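Local coordinates for aminoglycoside 3'-phosphotransferase AphA1-IAB (Acinetobacter baumannii, PDB 4FEV), which probably transfers a phosphate from ATP to the 3'-hydroxyl of kanamycin and related aminoglycosides, thereby conferring resistance to these antibiotics, at residues S190-V195 with I223-Q228; T40-Y45 with L53-G58. All blocks are in the same frame, centred on the assembly; numbering follows the deposited sequence.

Contact 2 (40-45 with 53-58) closes along the chain before contact 1 (190-195 with 223-228) opens. Contact 2 joins neighbouring strands of the five-stranded antiparallel sheet in the N-terminal part of a protein-kinase-like fold. Contact 1 belongs to the later, largely helical part, where strand 194-196 meets the approach to helix 227-237. The centres of contacts 1 and 2 are 31 Å apart; their nearest atoms are about 15 Å apart. The side chain of Asp-199, the probable proton acceptor, is about 9 Å from that of Lys-56 in contact 2 and about 11 Å from that of Ala-224 in contact 1. Contact 2 thus borders the PP1 site, while contact 1 braces the other part without touching it.

Contact 1 of 2, residues S190-V195 with I223-Q228; sequences SPDSVV and IADRYQ
Asp-192 and Arg-226 form the polar centre of this contact, beside a short antiparallel pairing of Val-194 with Ala-224. Followed outward from the backbone, Arg-226 starts with CB, which lies near both Asp-192 OD2 and Val-194 CG2, 3.8 Å from the latter. Its CG, between the backbone N and the carbonyl carbon, is 3.6 Å from Asp-192 OD2, and CD passes the same oxygen more loosely. A bend at chi3 (81°) then brings the guanidinium across the aspartate, the two planes 47° apart. NE reaches Asp-192 OD1 at 3.2 Å from above the carboxylate plane, while NH2 meets the same oxygen at 2.9 Å on its syn lone pair. Val-194 CG1 lies over one guanidinium face, 3.6 Å from NH2, and NH1 hydrogen-bonds to Tyr-252 OH.

The other carboxylate oxygen, Asp-192 OD2, accepts a nearly straight hydrogen bond (172°) from the backbone N of Arg-226 at 2.9 Å. Aspartate suits this place because its short side chain can take both the backbone and the side chain of one residue. Nearby, Asp-225 OD1 caps the turn into helix 227-237 by accepting from Tyr-227 N, and its OD2 pairs with Lys-261 and with a water that also bridges Ser-190 O and Asp-192 N. Two carboxylates thus lie close together, and Arg-226 and Lys-261 probably offset their mutual repulsion, consistent with both remaining ionised.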
loop_
_atom_site.group_PDB
_atom_site.type_symbol
_atom_site.label_atom_id
_atom_site.label_comp_id
_atom_site.label_asym_id
_atom_site.label_seq_id
_atom_site.Cartn_x
_atom_site.Cartn_y
_atom_site.Cartn_z
ATOM N N SER A 190 -5.932 -13.131 19.025
ATOM C CA SER A 190 -7.123 -12.330 19.326
ATOM C C SER A 190 -7.546 -11.432 18.170
ATOM O O SER A 190 -6.719 -10.750 17.574
ATOM C CB SER A 190 -6.890 -11.465 20.572
ATOM O OG SER A 190 -5.954 -10.428 20.305
ATOM N N PRO A 191 -8.852 -11.410 17.876
ATOM C CA PRO A 191 -9.385 -10.569 16.804
ATOM C C PRO A 191 -9.216 -9.082 17.107
ATOM O O PRO A 191 -9.565 -8.607 18.187
ATOM C CB PRO A 191 -10.873 -10.946 16.768
ATOM C CG PRO A 191 -11.168 -11.443 18.141
ATOM C CD PRO A 191 -9.911 -12.133 18.600
ATOM N N ASP A 192 -8.648 -8.362 16.154
ATOM C CA ASP A 192 -8.622 -6.910 16.207
ATOM C C ASP A 192 -8.964 -6.416 14.810
ATOM O O ASP A 192 -8.467 -6.953 13.811
ATOM C CB ASP A 192 -7.248 -6.419 16.654
ATOM C CG ASP A 192 -7.073 -4.939 16.458
ATOM O OD1 ASP A 192 -7.518 -4.159 17.329
ATOM O OD2 ASP A 192 -6.490 -4.557 15.424
ATOM N N SER A 193 -9.848 -5.431 14.727
ATOM C CA SER A 193 -10.280 -4.940 13.425
ATOM C C SER A 193 -10.226 -3.433 13.363
ATOM O O SER A 193 -10.981 -2.757 14.071
ATOM C CB SER A 193 -11.720 -5.384 13.125
ATOM O OG SER A 193 -11.844 -6.787 13.103
ATOM N N VAL A 194 -9.357 -2.908 12.506
ATOM C CA VAL A 194 -9.338 -1.481 12.210
ATOM C C VAL A 194 -9.204 -1.324 10.700
ATOM O O VAL A 194 -8.888 -2.286 9.992
ATOM C CB VAL A 194 -8.162 -0.737 12.921
ATOM C CG1 VAL A 194 -8.218 -0.929 14.427
ATOM C CG2 VAL A 194 -6.796 -1.223 12.374
ATOM N N VAL A 195 -9.473 -0.124 10.203
ATOM C CA VAL A 195 -9.236 0.192 8.797
ATOM C C VAL A 195 -7.721 0.247 8.592
ATOM O O VAL A 195 -7.056 1.031 9.261
ATOM C CB VAL A 195 -9.826 1.567 8.441
ATOM C CG1 VAL A 195 -9.436 1.982 7.033
ATOM C CG2 VAL A 195 -11.390 1.566 8.619
ATOM N N ILE A 223 -10.486 -3.658 6.233
ATOM C CA ILE A 223 -10.529 -4.029 7.639
ATOM C C ILE A 223 -9.583 -5.215 7.902
ATOM O O ILE A 223 -9.673 -6.252 7.242
ATOM C CB ILE A 223 -11.966 -4.385 8.047
ATOM C CG1 ILE A 223 -12.890 -3.178 7.791
ATOM C CG2 ILE A 223 -12.000 -4.811 9.519
ATOM C CD1 ILE A 223 -14.404 -3.490 7.908
ATOM N N ALA A 224 -8.671 -5.042 8.859
ATOM C CA ALA A 224 -7.683 -6.063 9.235
ATOM C C ALA A 224 -7.101 -5.747 10.626
ATOM O O ALA A 224 -7.494 -4.765 11.261
ATOM C CB ALA A 224 -6.569 -6.146 8.192
ATOM N N ASP A 225 -6.170 -6.577 11.095
ATOM C CA ASP A 225 -5.532 -6.336 12.391
ATOM C C ASP A 225 -4.594 -5.133 12.235
ATOM O O ASP A 225 -3.903 -5.014 11.210
ATOM C CB ASP A 225 -4.751 -7.580 12.835
ATOM C CG ASP A 225 -4.336 -7.526 14.300
ATOM O OD1 ASP A 225 -3.467 -6.705 14.659
ATOM O OD2 ASP A 225 -4.882 -8.316 15.098
ATOM N N ARG A 226 -4.555 -4.243 13.233
ATOM C CA ARG A 226 -3.651 -3.087 13.162
ATOM C C ARG A 226 -2.191 -3.502 12.937
ATOM O O ARG A 226 -1.411 -2.747 12.372
ATOM C CB ARG A 226 -3.759 -2.195 14.416
ATOM C CG ARG A 226 -3.338 -2.866 15.710
ATOM C CD ARG A 226 -3.664 -1.939 16.939
ATOM N NE ARG A 226 -5.074 -2.048 17.308
ATOM C CZ ARG A 226 -5.911 -1.028 17.524
ATOM N NH1 ARG A 226 -5.520 0.238 17.418
ATOM N NH2 ARG A 226 -7.167 -1.282 17.854
ATOM N N TYR A 227 -1.829 -4.706 13.369
ATOM C CA TYR A 227 -0.459 -5.177 13.142
ATOM C C TYR A 227 -0.142 -5.415 11.667
ATOM O O TYR A 227 1.034 -5.522 11.300
ATOM C CB TYR A 227 -0.148 -6.407 13.992
ATOM C CG TYR A 227 0.283 -6.070 15.415
ATOM C CD1 TYR A 227 -0.653 -5.692 16.379
ATOM C CD2 TYR A 227 1.625 -6.131 15.795
ATOM C CE1 TYR A 227 -0.268 -5.380 17.682
ATOM C CE2 TYR A 227 2.023 -5.812 17.108
ATOM C CZ TYR A 227 1.065 -5.436 18.042
ATOM O OH TYR A 227 1.428 -5.133 19.348
ATOM N N GLN A 228 -1.161 -5.490 10.809
ATOM C CA GLN A 228 -0.889 -5.545 9.369
ATOM C C GLN A 228 -0.033 -4.338 8.948
ATOM O O GLN A 228 0.941 -4.474 8.191
ATOM C CB GLN A 228 -2.165 -5.601 8.522
ATOM C CG GLN A 228 -1.892 -5.360 7.011
ATOM C CD GLN A 228 -1.027 -6.464 6.368
ATOM O OE1 GLN A 228 -0.912 -7.566 6.900
ATOM N NE2 GLN A 228 -0.408 -6.150 5.227
HETATM O O HOH W 1 -6.948 -9.928 14.886
#

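Contact 2 of 2, residues T40-Y45 with L53-G58; sequences TIYRLY and LFLKHG. With PP1 (1-ter-butyl-3-p-tolyl-1H-pyrazolo[3,4-D]pyrimidin-4-ylamine), chain H.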
loop_
_atom_site.group_PDB
_atom_site.type_symbol
_atom_site.label_atom_id
_atom_site.label_comp_id
_atom_site.label_asym_id
_atom_site.label_seq_id
_atom_site.Cartn_x
_atom_site.Cartn_y
_atom_site.Cartn_z
ATOM N N THR A 40 2.680 -1.396 -14.710
ATOM C CA THR A 40 3.603 -0.435 -15.285
ATOM C C THR A 40 3.217 0.957 -14.787
ATOM O O THR A 40 2.048 1.338 -14.823
ATOM C CB THR A 40 3.566 -0.475 -16.819
ATOM O OG1 THR A 40 3.869 -1.803 -17.271
ATOM C CG2 THR A 40 4.574 0.505 -17.402
ATOM N N ILE A 41 4.199 1.709 -14.303
ATOM C CA ILE A 41 3.943 3.041 -13.771
ATOM C C ILE A 41 4.619 4.128 -14.609
ATOM O O ILE A 41 5.835 4.100 -14.813
ATOM C CB ILE A 41 4.427 3.145 -12.325
ATOM C CG1 ILE A 41 3.676 2.128 -11.454
ATOM C CG2 ILE A 41 4.254 4.586 -11.812
ATOM C CD1 ILE A 41 4.334 1.860 -10.125
ATOM N N TYR A 42 3.820 5.077 -15.093
ATOM C CA TYR A 42 4.326 6.249 -15.814
ATOM C C TYR A 42 4.190 7.517 -14.987
ATOM O O TYR A 42 3.139 7.769 -14.389
ATOM C CB TYR A 42 3.562 6.455 -17.122
ATOM C CG TYR A 42 3.648 5.294 -18.078
ATOM C CD1 TYR A 42 4.766 5.109 -18.879
ATOM C CD2 TYR A 42 2.607 4.386 -18.184
ATOM C CE1 TYR A 42 4.847 4.049 -19.757
ATOM C CE2 TYR A 42 2.674 3.324 -19.054
ATOM C CZ TYR A 42 3.796 3.158 -19.841
ATOM O OH TYR A 42 3.862 2.097 -20.710
ATOM N N ARG A 43 5.249 8.320 -14.965
ATOM C CA ARG A 43 5.173 9.665 -14.413
ATOM C C ARG A 43 4.992 10.656 -15.559
ATOM O O ARG A 43 5.709 10.604 -16.557
ATOM C CB ARG A 43 6.430 10.000 -13.611
ATOM C CG ARG A 43 6.367 11.327 -12.853
ATOM C CD ARG A 43 7.571 11.484 -11.907
ATOM N NE ARG A 43 8.816 11.724 -12.637
ATOM C CZ ARG A 43 9.283 12.933 -12.929
ATOM N NH1 ARG A 43 10.422 13.069 -13.597
ATOM N NH2 ARG A 43 8.614 14.013 -12.551
ATOM N N LEU A 44 4.013 11.540 -15.412
ATOM C CA LEU A 44 3.700 12.543 -16.421
ATOM C C LEU A 44 4.021 13.902 -15.836
ATOM O O LEU A 44 3.506 14.266 -14.786
ATOM C CB LEU A 44 2.226 12.478 -16.812
ATOM C CG LEU A 44 1.781 11.281 -17.654
ATOM C CD1 LEU A 44 1.620 10.023 -16.821
ATOM C CD2 LEU A 44 0.486 11.612 -18.376
ATOM N N TYR A 45 4.874 14.651 -16.518
ATOM C CA TYR A 45 5.467 15.843 -15.938
ATOM C C TYR A 45 5.898 16.784 -17.050
ATOM O O TYR A 45 5.828 16.438 -18.231
ATOM C CB TYR A 45 6.709 15.452 -15.130
ATOM C CG TYR A 45 7.832 14.926 -16.008
ATOM C CD1 TYR A 45 7.848 13.603 -16.434
ATOM C CD2 TYR A 45 8.867 15.757 -16.426
ATOM C CE1 TYR A 45 8.861 13.121 -17.247
ATOM C CE2 TYR A 45 9.882 15.284 -17.239
ATOM C CZ TYR A 45 9.875 13.966 -17.644
ATOM O OH TYR A 45 10.881 13.490 -18.452
ATOM N N LEU A 53 1.296 13.999 -12.881
ATOM C CA LEU A 53 0.330 12.905 -12.794
ATOM C C LEU A 53 1.047 11.562 -12.799
ATOM O O LEU A 53 2.181 11.450 -13.288
ATOM C CB LEU A 53 -0.628 12.932 -13.986
ATOM C CG LEU A 53 -1.369 14.221 -14.318
ATOM C CD1 LEU A 53 -2.199 14.059 -15.596
ATOM C CD2 LEU A 53 -2.246 14.643 -13.151
ATOM N N PHE A 54 0.376 10.541 -12.280
ATOM C CA PHE A 54 0.831 9.168 -12.453
ATOM C C PHE A 54 -0.189 8.319 -13.204
ATOM O O PHE A 54 -1.399 8.444 -12.995
ATOM C CB PHE A 54 1.173 8.534 -11.106
ATOM C CG PHE A 54 2.505 8.958 -10.580
ATOM C CD1 PHE A 54 3.657 8.315 -10.996
ATOM C CD2 PHE A 54 2.614 10.011 -9.686
ATOM C CE1 PHE A 54 4.899 8.710 -10.529
ATOM C CE2 PHE A 54 3.862 10.408 -9.208
ATOM C CZ PHE A 54 4.998 9.756 -9.633
ATOM N N LEU A 55 0.309 7.457 -14.085
ATOM C CA LEU A 55 -0.562 6.545 -14.815
ATOM C C LEU A 55 -0.163 5.085 -14.599
ATOM O O LEU A 55 0.948 4.673 -14.951
ATOM C CB LEU A 55 -0.573 6.892 -16.303
ATOM C CG LEU A 55 -1.365 5.994 -17.258
ATOM C CD1 LEU A 55 -2.848 5.957 -16.889
ATOM C CD2 LEU A 55 -1.190 6.477 -18.692
ATOM N N LYS A 56 -1.074 4.309 -14.017
ATOM C CA LYS A 56 -0.866 2.881 -13.825
ATOM C C LYS A 56 -1.559 2.070 -14.912
ATOM O O LYS A 56 -2.725 2.308 -15.235
ATOM C CB LYS A 56 -1.411 2.427 -12.478
ATOM C CG LYS A 56 -0.494 2.625 -11.316
ATOM C CD LYS A 56 -0.928 1.703 -10.182
ATOM C CE LYS A 56 -0.078 1.907 -8.952
ATOM N NZ LYS A 56 -0.387 0.893 -7.913
ATOM N N HIS A 57 -0.841 1.096 -15.462
ATOM C CA HIS A 57 -1.405 0.209 -16.464
ATOM C C HIS A 57 -1.230 -1.244 -16.044
ATOM O O HIS A 57 -0.101 -1.744 -15.933
ATOM C CB HIS A 57 -0.745 0.442 -17.820
ATOM C CG HIS A 57 -1.173 -0.534 -18.872
ATOM N ND1 HIS A 57 -0.317 -1.004 -19.844
ATOM C CD2 HIS A 57 -2.366 -1.129 -19.104
ATOM C CE1 HIS A 57 -0.963 -1.850 -20.626
ATOM N NE2 HIS A 57 -2.208 -1.945 -20.196
ATOM N N GLY A 58 -2.347 -1.925 -15.825
ATOM C CA GLY A 58 -2.319 -3.339 -15.491
ATOM C C GLY A 58 -2.912 -4.189 -16.598
ATOM O O GLY A 58 -3.983 -3.881 -17.110
HETATM N N1 PP1 H . 2.975 6.672 -7.048
HETATM C C2 PP1 H . 0.916 9.533 -6.326
HETATM N N3 PP1 H . 1.177 8.297 -6.704
HETATM C C4 PP1 H . 2.446 7.844 -6.709
HETATM C C5 PP1 H . 3.493 8.663 -6.311
HETATM C C6 PP1 H . 3.164 9.968 -5.914
HETATM N N7 PP1 H . 1.887 10.343 -5.942
HETATM N N8 PP1 H . 4.205 6.657 -6.913
HETATM C C9 PP1 H . 4.623 7.836 -6.430
HETATM N N10 PP1 H . 4.036 10.888 -5.499
HETATM C C11 PP1 H . 5.971 8.157 -6.219
HETATM C C12 PP1 H . 6.406 9.336 -5.626
HETATM C C13 PP1 H . 7.757 9.601 -5.434
HETATM C C14 PP1 H . 8.700 8.668 -5.833
HETATM C C15 PP1 H . 8.285 7.476 -6.420
HETATM C C16 PP1 H . 6.928 7.219 -6.596
HETATM C C24 PP1 H . 10.187 8.956 -5.622
HETATM C C28 PP1 H . 2.189 5.495 -7.521
HETATM C C29 PP1 H . 3.178 4.351 -7.747
HETATM C C33 PP1 H . 1.180 5.103 -6.425
HETATM C C37 PP1 H . 1.461 5.853 -8.822
HETATM O O HOH W 2 2.177 -0.297 -20.797
#
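Phe-54 and Arg-43 lie side by side on one face of a beta hairpin in the kinase-like N-terminal sheet, as a non-hydrogen-bonded pair. Arg-43 CB, CG and CD slant past the phenyl ring, with CB 3.7 Å from Phe-54 CE1; a long aliphatic stem suits this place, while the guanidinium leads away, lying over the Tyr-45 ring, and forms a salt bridge with Glu-52. Ile-41 crosses the phenyl ring at a slant on the same sheet face, its CG2 3.9 Å from Phe-54 CD1.

PP1 lies over one face of the ring, with its C6 3.4 Å from Phe-54 CE2. Phe-54 CG lies anti to its carbonyl carbon (chi1 -79°), presenting that face to the inhibitor, whose tert-butyl C29 also meets Ile-41 CD1 at 3.6 Å. A flat aromatic side chain therefore matches the flat pyrazolopyrimidine, which is also hydrogen-bonded to Ile-102 O.

The other sheet face carries Leu-44, Leu-53 and Leu-55, whose branched, buried side chains pack together at one end; Leu-44 CD1 packs 3.9 Å from Leu-55 CB. Farther along it, His-57 NE2 is hydrogen-bonded to Asp-94, and a water in the plane of both rings joins Tyr-42 OH at 2.9 Å to His-57 ND1 at 2.8 Å.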